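Local coordinates for endoglucanase (Clostridium thermocellum, PDB 2C26), which forms the C-terminal part of an enzyme that probably degrades cellulose, pairing a PKD domain with a beta-sandwich module of the kind that binds polysaccharides, at residues Q8-I13 / S34-G39; P177-Q182 / Q234-D239; Y184-T189 / P228-I233. All coordinates share one frame; numbering follows the deposited sequence.

Interaction 1 (Q8-I13 / S34-G39). With CA (calcium ion), chain B; EDO (1,2-ethanediol), chain H.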
loop_
_atom_site.group_PDB
_atom_site.type_symbol
_atom_site.label_atom_id
_atom_site.label_comp_id
_atom_site.label_asym_id
_atom_site.label_seq_id
_atom_site.Cartn_x
_atom_site.Cartn_y
_atom_site.Cartn_z
ATOM N N GLN A 8 15.243 6.412 -40.172
ATOM C CA GLN A 8 14.405 5.950 -39.084
ATOM C C GLN A 8 15.147 6.150 -37.772
ATOM O O GLN A 8 16.321 5.806 -37.660
ATOM C CB GLN A 8 14.038 4.478 -39.300
ATOM C CG GLN A 8 12.959 3.933 -38.361
ATOM C CD GLN A 8 12.623 2.480 -38.665
ATOM O OE1 GLN A 8 12.527 1.645 -37.763
ATOM N NE2 GLN A 8 12.465 2.173 -39.937
ATOM N N ALA A 9 14.463 6.715 -36.785
ATOM C CA ALA A 9 15.052 6.921 -35.461
ATOM C C ALA A 9 15.249 5.572 -34.758
ATOM O O ALA A 9 14.512 4.617 -35.031
ATOM C CB ALA A 9 14.186 7.877 -34.623
ATOM N N PRO A 10 16.280 5.471 -33.892
ATOM C CA PRO A 10 16.550 4.221 -33.168
ATOM C C PRO A 10 15.531 3.853 -32.077
ATOM O O PRO A 10 14.817 4.716 -31.565
ATOM C CB PRO A 10 17.921 4.477 -32.539
ATOM C CG PRO A 10 17.975 6.000 -32.385
ATOM C CD PRO A 10 17.291 6.513 -33.600
ATOM N N LYS A 11 15.492 2.565 -31.739
ATOM C CA LYS A 11 14.777 2.052 -30.579
ATOM C C LYS A 11 15.672 2.249 -29.348
ATOM O O LYS A 11 16.796 1.774 -29.336
ATOM C CB LYS A 11 14.462 0.551 -30.781
ATOM C CG LYS A 11 13.814 -0.129 -29.568
ATOM C CD LYS A 11 13.916 -1.660 -29.591
ATOM C CE LYS A 11 13.063 -2.278 -30.675
ATOM N NZ LYS A 11 13.190 -3.763 -30.670
ATOM N N ALA A 12 15.173 2.959 -28.338
ATOM C CA ALA A 12 15.880 3.174 -27.078
ATOM C C ALA A 12 15.152 2.494 -25.923
ATOM O O ALA A 12 13.955 2.704 -25.716
ATOM C CB ALA A 12 16.040 4.668 -26.792
ATOM N N ILE A 13 15.892 1.687 -25.170
ATOM C CA ILE A 13 15.367 0.967 -24.014
ATOM C C ILE A 13 16.555 0.479 -23.196
ATOM O O ILE A 13 17.631 0.258 -23.744
ATOM C CB ILE A 13 14.435 -0.229 -24.426
ATOM C CG1 ILE A 13 13.696 -0.797 -23.201
ATOM C CG2 ILE A 13 15.202 -1.318 -25.203
ATOM C CD1 ILE A 13 12.366 -1.382 -23.517
ATOM N N SER A 34 18.400 -1.880 -27.202
ATOM C CA SER A 34 18.318 -0.728 -28.091
ATOM C C SER A 34 18.888 -1.133 -29.438
ATOM O O SER A 34 19.794 -1.957 -29.504
ATOM C CB SER A 34 19.107 0.476 -27.551
ATOM O OG SER A 34 18.676 0.848 -26.267
ATOM N N ILE A 35 18.363 -0.535 -30.505
ATOM C CA ILE A 35 18.779 -0.873 -31.865
ATOM C C ILE A 35 18.368 0.233 -32.832
ATOM O O ILE A 35 17.305 0.842 -32.691
ATOM C CB ILE A 35 18.218 -2.268 -32.330
ATOM C CG1 ILE A 35 18.586 -2.583 -33.788
ATOM C CG2 ILE A 35 16.680 -2.388 -32.105
ATOM C CD1 ILE A 35 18.580 -4.105 -34.133
ATOM N N ASP A 36 19.224 0.486 -33.811
ATOM C CA ASP A 36 18.838 1.286 -34.958
ATOM C C ASP A 36 18.554 0.326 -36.107
ATOM O O ASP A 36 19.448 -0.397 -36.543
ATOM C CB ASP A 36 19.935 2.283 -35.336
ATOM C CG ASP A 36 19.467 3.268 -36.382
ATOM O OD1 ASP A 36 18.295 3.679 -36.308
ATOM O OD2 ASP A 36 20.245 3.640 -37.286
ATOM N N GLU A 37 17.304 0.303 -36.571
ATOM C CA GLU A 37 16.855 -0.699 -37.548
ATOM C C GLU A 37 17.490 -0.560 -38.937
ATOM O O GLU A 37 17.646 -1.551 -39.652
ATOM C CB GLU A 37 15.322 -0.701 -37.684
ATOM C CG GLU A 37 14.541 -0.866 -36.377
ATOM C CD GLU A 37 14.715 -2.229 -35.730
ATOM O OE1 GLU A 37 15.218 -3.167 -36.380
ATOM O OE2 GLU A 37 14.335 -2.365 -34.553
ATOM N N ASP A 38 17.830 0.669 -39.316
ATOM C CA ASP A 38 18.348 0.960 -40.654
ATOM C C ASP A 38 19.757 1.586 -40.627
ATOM O O ASP A 38 20.177 2.216 -41.601
ATOM C CB ASP A 38 17.376 1.891 -41.388
ATOM C CG ASP A 38 17.299 3.258 -40.749
ATOM O OD1 ASP A 38 17.740 3.390 -39.595
ATOM O OD2 ASP A 38 16.825 4.207 -41.395
ATOM N N GLY A 39 20.474 1.422 -39.518
ATOM C CA GLY A 39 21.827 1.979 -39.375
ATOM C C GLY A 39 22.493 1.411 -38.141
ATOM O O GLY A 39 22.291 0.247 -37.811
HETATM CA CA CA B . 18.570 5.196 -38.216
HETATM C C1 EDO H . 11.158 0.924 -33.348
HETATM O O1 EDO H . 10.648 0.765 -32.010
HETATM C C2 EDO H . 11.601 2.367 -33.562
HETATM O O2 EDO H . 12.375 2.487 -34.765
HETATM O O HOH W 1 15.744 2.550 -36.454
HETATM O O HOH W 2 14.208 -4.846 -33.552
HETATM O O HOH W 3 20.737 5.799 -39.442
#
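A calcium site at one end of the PKD domain, a beta-sandwich of the immunoglobulin-like kind, ties Q8 to D36 and D38. The carbonyl O of Q8 lies 2.4 Å from the calcium ion; D36 binds it through both OD1 and OD2, D38 through OD1. A water and the side chains of N7 and D79 complete seven ligands. Aspartate suits D36 and D38 because its short, charged arm reaches the ion from a tight type I turn, D36 to G39. With its CG set between backbone N and carbonyl carbon (chi1 66°), D38 serves twice: while OD1 binds calcium, OD2 accepts Q8 N at 3.0 Å on its syn side, 29° out of the carboxylate plane. Close to the site, one water donates to A9 O and D36 OD1 and accepts E37 N, bridging A9 to the start of the turn. Farther along, K11 and I35 make one antiparallel bridge, K11 N to I35 O at 2.7 Å and I35 N to K11 O at 3.0 Å. K11's aliphatic arm lies across I35 CG2, and a second water links its NZ to E37 OE2. At the far end, S34 OG accepts I13 N at 3.1 Å and also bonds A31 O.

Interaction 2 (P177-Q182 / Q234-D239)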
loop_
_atom_site.group_PDB
_atom_site.type_symbol
_atom_site.label_atom_id
_atom_site.label_comp_id
_atom_site.label_asym_id
_atom_site.label_seq_id
_atom_site.Cartn_x
_atom_site.Cartn_y
_atom_site.Cartn_z
ATOM N N PRO A 177 -1.602 -15.628 21.986
ATOM C CA PRO A 177 -3.028 -15.563 22.332
ATOM C C PRO A 177 -3.720 -14.298 21.804
ATOM O O PRO A 177 -4.439 -13.625 22.554
ATOM C CB PRO A 177 -3.007 -15.565 23.859
ATOM C CG PRO A 177 -1.721 -14.899 24.205
ATOM C CD PRO A 177 -0.744 -15.330 23.151
ATOM N N ILE A 178 -3.519 -13.990 20.522
ATOM C CA ILE A 178 -4.095 -12.784 19.927
ATOM C C ILE A 178 -5.202 -13.030 18.891
ATOM O O ILE A 178 -5.200 -14.043 18.185
ATOM C CB ILE A 178 -3.008 -11.798 19.418
ATOM C CG1 ILE A 178 -1.904 -12.521 18.663
ATOM C CG2 ILE A 178 -2.372 -11.106 20.601
ATOM C CD1 ILE A 178 -0.650 -11.671 18.439
ATOM N N ALA A 179 -6.158 -12.099 18.839
ATOM C CA ALA A 179 -7.283 -12.179 17.908
ATOM C C ALA A 179 -7.093 -11.239 16.726
ATOM O O ALA A 179 -7.453 -11.563 15.590
ATOM C CB ALA A 179 -8.588 -11.861 18.622
ATOM N N ALA A 180 -6.534 -10.068 17.010
ATOM C CA ALA A 180 -6.375 -9.004 16.028
ATOM C C ALA A 180 -5.270 -8.049 16.447
ATOM O O ALA A 180 -4.894 -7.976 17.615
ATOM C CB ALA A 180 -7.686 -8.242 15.849
ATOM N N ILE A 181 -4.755 -7.318 15.471
ATOM C CA ILE A 181 -3.754 -6.294 15.704
ATOM C C ILE A 181 -4.101 -5.117 14.787
ATOM O O ILE A 181 -4.668 -5.313 13.704
ATOM C CB ILE A 181 -2.307 -6.837 15.482
ATOM C CG1 ILE A 181 -1.263 -5.848 16.007
ATOM C CG2 ILE A 181 -2.050 -7.196 14.013
ATOM C CD1 ILE A 181 0.142 -6.441 16.142
ATOM N N GLN A 182 -3.779 -3.906 15.227
ATOM C CA GLN A 182 -4.052 -2.713 14.425
ATOM C C GLN A 182 -3.224 -1.495 14.812
ATOM O O GLN A 182 -3.284 -1.029 15.951
ATOM C CB GLN A 182 -5.542 -2.357 14.460
ATOM C CG GLN A 182 -6.142 -2.097 15.841
ATOM C CD GLN A 182 -7.637 -1.871 15.768
ATOM O OE1 GLN A 182 -8.191 -1.674 14.685
ATOM N NE2 GLN A 182 -8.303 -1.900 16.914
ATOM N N GLN A 234 -2.427 -1.388 18.694
ATOM C CA GLN A 234 -3.278 -2.090 19.649
ATOM C C GLN A 234 -3.390 -3.577 19.305
ATOM O O GLN A 234 -3.659 -3.940 18.157
ATOM C CB GLN A 234 -4.669 -1.441 19.707
ATOM C CG GLN A 234 -5.659 -2.147 20.611
ATOM C CD GLN A 234 -7.028 -1.496 20.585
ATOM O OE1 GLN A 234 -7.782 -1.658 19.629
ATOM N NE2 GLN A 234 -7.350 -0.740 21.633
ATOM N N VAL A 235 -3.178 -4.426 20.308
ATOM C CA VAL A 235 -3.384 -5.866 20.163
ATOM C C VAL A 235 -4.597 -6.316 20.975
ATOM O O VAL A 235 -4.731 -5.965 22.154
ATOM C CB VAL A 235 -2.126 -6.649 20.590
ATOM C CG1 VAL A 235 -2.308 -8.124 20.368
ATOM C CG2 VAL A 235 -0.941 -6.178 19.785
ATOM N N GLN A 236 -5.489 -7.075 20.343
ATOM C CA GLN A 236 -6.589 -7.710 21.069
ATOM C C GLN A 236 -6.180 -9.127 21.460
ATOM O O GLN A 236 -5.838 -9.945 20.600
ATOM C CB GLN A 236 -7.876 -7.755 20.241
ATOM C CG GLN A 236 -9.052 -8.357 21.013
ATOM C CD GLN A 236 -10.190 -8.869 20.128
ATOM O OE1 GLN A 236 -10.399 -8.388 19.006
ATOM N NE2 GLN A 236 -10.950 -9.836 20.645
ATOM N N THR A 237 -6.226 -9.411 22.757
ATOM C CA THR A 237 -5.877 -10.734 23.264
ATOM C C THR A 237 -7.136 -11.557 23.567
ATOM O O THR A 237 -8.203 -10.994 23.840
ATOM C CB THR A 237 -4.943 -10.650 24.500
ATOM O OG1 THR A 237 -5.633 -10.060 25.603
ATOM C CG2 THR A 237 -3.698 -9.830 24.183
ATOM N N ILE A 238 -7.001 -12.883 23.509
ATOM C CA ILE A 238 -8.136 -13.811 23.687
ATOM C C ILE A 238 -7.907 -14.937 24.710
ATOM O O ILE A 238 -8.846 -15.666 25.061
ATOM C CB ILE A 238 -8.589 -14.448 22.348
ATOM C CG1 ILE A 238 -7.376 -14.854 21.507
ATOM C CG2 ILE A 238 -9.483 -13.487 21.594
ATOM C CD1 ILE A 238 -7.529 -16.170 20.796
ATOM N N ASP A 239 -6.667 -15.084 25.170
ATOM C CA ASP A 239 -6.330 -16.076 26.188
ATOM C C ASP A 239 -5.109 -15.609 26.975
ATOM O O ASP A 239 -4.505 -14.584 26.636
ATOM C CB ASP A 239 -6.060 -17.444 25.540
ATOM C CG ASP A 239 -6.308 -18.613 26.491
ATOM O OD1 ASP A 239 -6.711 -18.386 27.654
ATOM O OD2 ASP A 239 -6.098 -19.769 26.071
#
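The carbonyl O of Q236 is gripped twice from the facing strand. A179 N donates to Q236 O at 2.8 Å, almost straight (175°), and I178 CA adds a weaker CA-H contact to Q236 O at 3.4 Å. One residue on, A180 O accepts Q236 N at 2.9 Å. Here the register slips by one, a beta bulge that turns the CB of A179 toward the neighbouring strand, against I238 CG2 at 3.5 Å and the Q236 amide; a small methyl fits there. Before the bulge, P177 O takes I238 N. After it, Q182 and Q234 form a hydrogen-bonded pair whose side chains run side by side: Q182 NE2 donates a hydrogen bond to Q234 OE1 at 2.8 Å, the amide planes 37° apart. Glutamine offers both donor and acceptor: Q182 OE1 goes on to S199 OG, and W197 touches both glutamine side chains. On the apolar reverse face V235 CG2 meets I181 CG1 at 3.8 Å; F243 and I245 on V235, and I170 and I172 on I181, join them inside. Such a sheet, with W197 and W201 beside A180 and Q182 and its other face packed on a second sheet, belongs to a beta-sandwich, probably a carbohydrate-binding module.

Interaction 3 (Y184-T189 / P228-I233)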
loop_
_atom_site.group_PDB
_atom_site.type_symbol
_atom_site.label_atom_id
_atom_site.label_comp_id
_atom_site.label_asym_id
_atom_site.label_seq_id
_atom_site.Cartn_x
_atom_site.Cartn_y
_atom_site.Cartn_z
ATOM N N TYR A 184 -2.945 2.436 14.870
ATOM C CA TYR A 184 -3.997 3.431 14.971
ATOM C C TYR A 184 -3.452 4.846 15.066
ATOM O O TYR A 184 -2.289 5.073 15.408
ATOM C CB TYR A 184 -4.966 3.117 16.129
ATOM C CG TYR A 184 -4.362 3.266 17.518
ATOM C CD1 TYR A 184 -4.388 4.496 18.195
ATOM C CD2 TYR A 184 -3.784 2.175 18.157
ATOM C CE1 TYR A 184 -3.840 4.628 19.473
ATOM C CE2 TYR A 184 -3.230 2.292 19.426
ATOM C CZ TYR A 184 -3.257 3.511 20.075
ATOM O OH TYR A 184 -2.707 3.593 21.336
ATOM N N ILE A 185 -4.306 5.797 14.717
ATOM C CA ILE A 185 -4.048 7.199 14.995
ATOM C C ILE A 185 -5.323 7.790 15.592
ATOM O O ILE A 185 -6.413 7.606 15.065
ATOM C CB ILE A 185 -3.515 7.985 13.765
ATOM C CG1 ILE A 185 -3.202 9.439 14.151
ATOM C CG2 ILE A 185 -4.491 7.946 12.578
ATOM C CD1 ILE A 185 -1.775 9.678 14.569
ATOM N N MET A 186 -5.172 8.454 16.731
ATOM C CA MET A 186 -6.311 8.929 17.509
ATOM C C MET A 186 -6.156 10.421 17.893
ATOM O O MET A 186 -5.637 10.743 18.981
ATOM C CB MET A 186 -6.528 8.027 18.741
ATOM C CG MET A 186 -7.706 8.417 19.663
ATOM S SD MET A 186 -7.946 7.201 20.980
ATOM C CE MET A 186 -6.426 7.372 21.912
ATOM N N PRO A 187 -6.565 11.328 16.975
ATOM C CA PRO A 187 -6.753 12.754 17.268
ATOM C C PRO A 187 -7.851 12.938 18.313
ATOM O O PRO A 187 -8.790 12.149 18.378
ATOM C CB PRO A 187 -7.234 13.342 15.935
ATOM C CG PRO A 187 -6.878 12.339 14.907
ATOM C CD PRO A 187 -6.875 11.013 15.566
ATOM N N HIS A 188 -7.725 13.972 19.124
ATOM C CA HIS A 188 -8.669 14.221 20.196
ATOM C C HIS A 188 -8.565 15.708 20.522
ATOM O O HIS A 188 -7.522 16.328 20.270
ATOM C CB HIS A 188 -8.350 13.336 21.424
ATOM C CG HIS A 188 -6.953 13.504 21.947
ATOM N ND1 HIS A 188 -6.618 14.464 22.879
ATOM C CD2 HIS A 188 -5.802 12.856 21.646
ATOM C CE1 HIS A 188 -5.324 14.396 23.135
ATOM N NE2 HIS A 188 -4.803 13.433 22.396
ATOM N N THR A 189 -9.627 16.296 21.055
ATOM C CA THR A 189 -9.522 17.655 21.565
ATOM C C THR A 189 -8.557 17.620 22.770
ATOM O O THR A 189 -8.380 16.566 23.392
ATOM C CB THR A 189 -10.893 18.233 21.986
ATOM O OG1 THR A 189 -11.502 17.353 22.931
ATOM C CG2 THR A 189 -11.830 18.430 20.775
ATOM N N PRO A 228 -4.262 17.440 19.153
ATOM C CA PRO A 228 -3.208 16.520 19.562
ATOM C C PRO A 228 -3.577 15.092 19.154
ATOM O O PRO A 228 -4.751 14.784 18.995
ATOM C CB PRO A 228 -3.168 16.674 21.089
ATOM C CG PRO A 228 -4.469 17.307 21.448
ATOM C CD PRO A 228 -4.843 18.159 20.302
ATOM N N GLN A 229 -2.579 14.247 18.946
ATOM C CA GLN A 229 -2.820 12.914 18.406
ATOM C C GLN A 229 -2.105 11.855 19.216
ATOM O O GLN A 229 -0.966 12.056 19.631
ATOM C CB GLN A 229 -2.339 12.835 16.959
ATOM C CG GLN A 229 -2.958 13.846 15.996
ATOM C CD GLN A 229 -2.156 13.944 14.711
ATOM O OE1 GLN A 229 -1.072 13.356 14.598
ATOM N NE2 GLN A 229 -2.671 14.678 13.747
ATOM N N GLN A 230 -2.773 10.731 19.437
ATOM C CA GLN A 230 -2.115 9.548 19.917
ATOM C C GLN A 230 -1.931 8.608 18.745
ATOM O O GLN A 230 -2.876 8.338 18.002
ATOM C CB GLN A 230 -2.927 8.856 21.004
ATOM C CG GLN A 230 -2.205 7.670 21.631
ATOM C CD GLN A 230 -3.030 7.026 22.715
ATOM O OE1 GLN A 230 -3.462 5.878 22.586
ATOM N NE2 GLN A 230 -3.282 7.769 23.781
ATOM N N MET A 231 -0.705 8.126 18.585
ATOM C CA MET A 231 -0.368 7.146 17.574
ATOM C C MET A 231 0.079 5.879 18.297
ATOM O O MET A 231 0.802 5.958 19.286
ATOM C CB MET A 231 0.762 7.689 16.697
ATOM C CG MET A 231 1.091 6.825 15.478
ATOM S SD MET A 231 2.612 7.331 14.622
ATOM C CE MET A 231 3.808 6.586 15.680
ATOM N N GLY A 232 -0.346 4.714 17.821
ATOM C CA GLY A 232 0.128 3.473 18.426
ATOM C C GLY A 232 -0.286 2.199 17.721
ATOM O O GLY A 232 -0.812 2.234 16.605
ATOM N N ILE A 233 -0.019 1.073 18.377
ATOM C CA ILE A 233 -0.437 -0.248 17.912
ATOM C C ILE A 233 -1.228 -0.915 19.027
ATOM O O ILE A 233 -0.770 -0.972 20.169
ATOM C CB ILE A 233 0.785 -1.139 17.489
ATOM C CG1 ILE A 233 1.532 -0.486 16.319
ATOM C CG2 ILE A 233 0.325 -2.548 17.075
ATOM C CD1 ILE A 233 2.985 -0.837 16.240
#
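Y184 and G232, then M186 and Q230, are the hydrogen-bonded pairs of an antiparallel ladder; alternating with them are the non-hydrogen-bonded pairs I185 with M231 and P187 with Q229. M186 N reaches Q230 O at 2.6 Å, and beyond the strand's end H188 N still finds P228 O. P187 lacks an N-H, which costs this ladder nothing, because at a non-hydrogen-bonded pair that position is turned from the partner strand.

Among the side chains, the main polar bond runs from Y184 OH to Q230 OE1 at 2.7 Å, with ring and amide planes 62° apart. Q230 OE1 lies at the edge of the Y184 ring, near its plane, while Q230 NE2 is held by D155, so both ends of this buried amide are satisfied. H188 ND1 donates to T189 O at 2.8 Å, which helps to fix the rotation of the imidazole.

Two rings lie over backbone. Y184, its CG between backbone N and carbonyl carbon (chi1 68°), folds across the strand so that G232 CA sits 4.0 Å from the ring centroid in a CH-pi contact; glycine, with no side chain, leaves room for the ring. P228 O lies 3.4 Å above the plane of the H188 ring, toward its rim, and P228 CG touches H188 CE1.

In the apolar contact, I185 CD1 rests 3.9 Å from M231 CB. Separately, the flexible M186 runs alongside Q230 and bends at its last torsion to lay its CE methyl against the amide, 3.5 Å from Q230 CD.

Around the pair, W197 stacks on Y184 and W192 on H188. Strand 194-203 flanks 178-187 and strand 148-155 flanks 229-238, so these are inner strands of the sheet, while I185, M231 and I233 press on strand 165-172 of the opposing one.

How the interactions relate
Interactions 2 and 3 are two halves of one ladder: both pair strand 178-187 with strand 229-238, their centres 19 Å apart. They join where I181 CG1 packs on I233 CG2 at 3.8 Å, so the apolar face continues from one to the other, as does the opposite face, where W197 meets Y184, Q182 and Q234. Interaction 1 belongs to the other domain, its centre 59 Å from that of interaction 2 and 56 Å from that of interaction 3, on the opposite side of the chain's centre. It is built round its calcium ion, whereas the calcium of the second domain lies about 13 Å from the side chain of I233, outside the ladder.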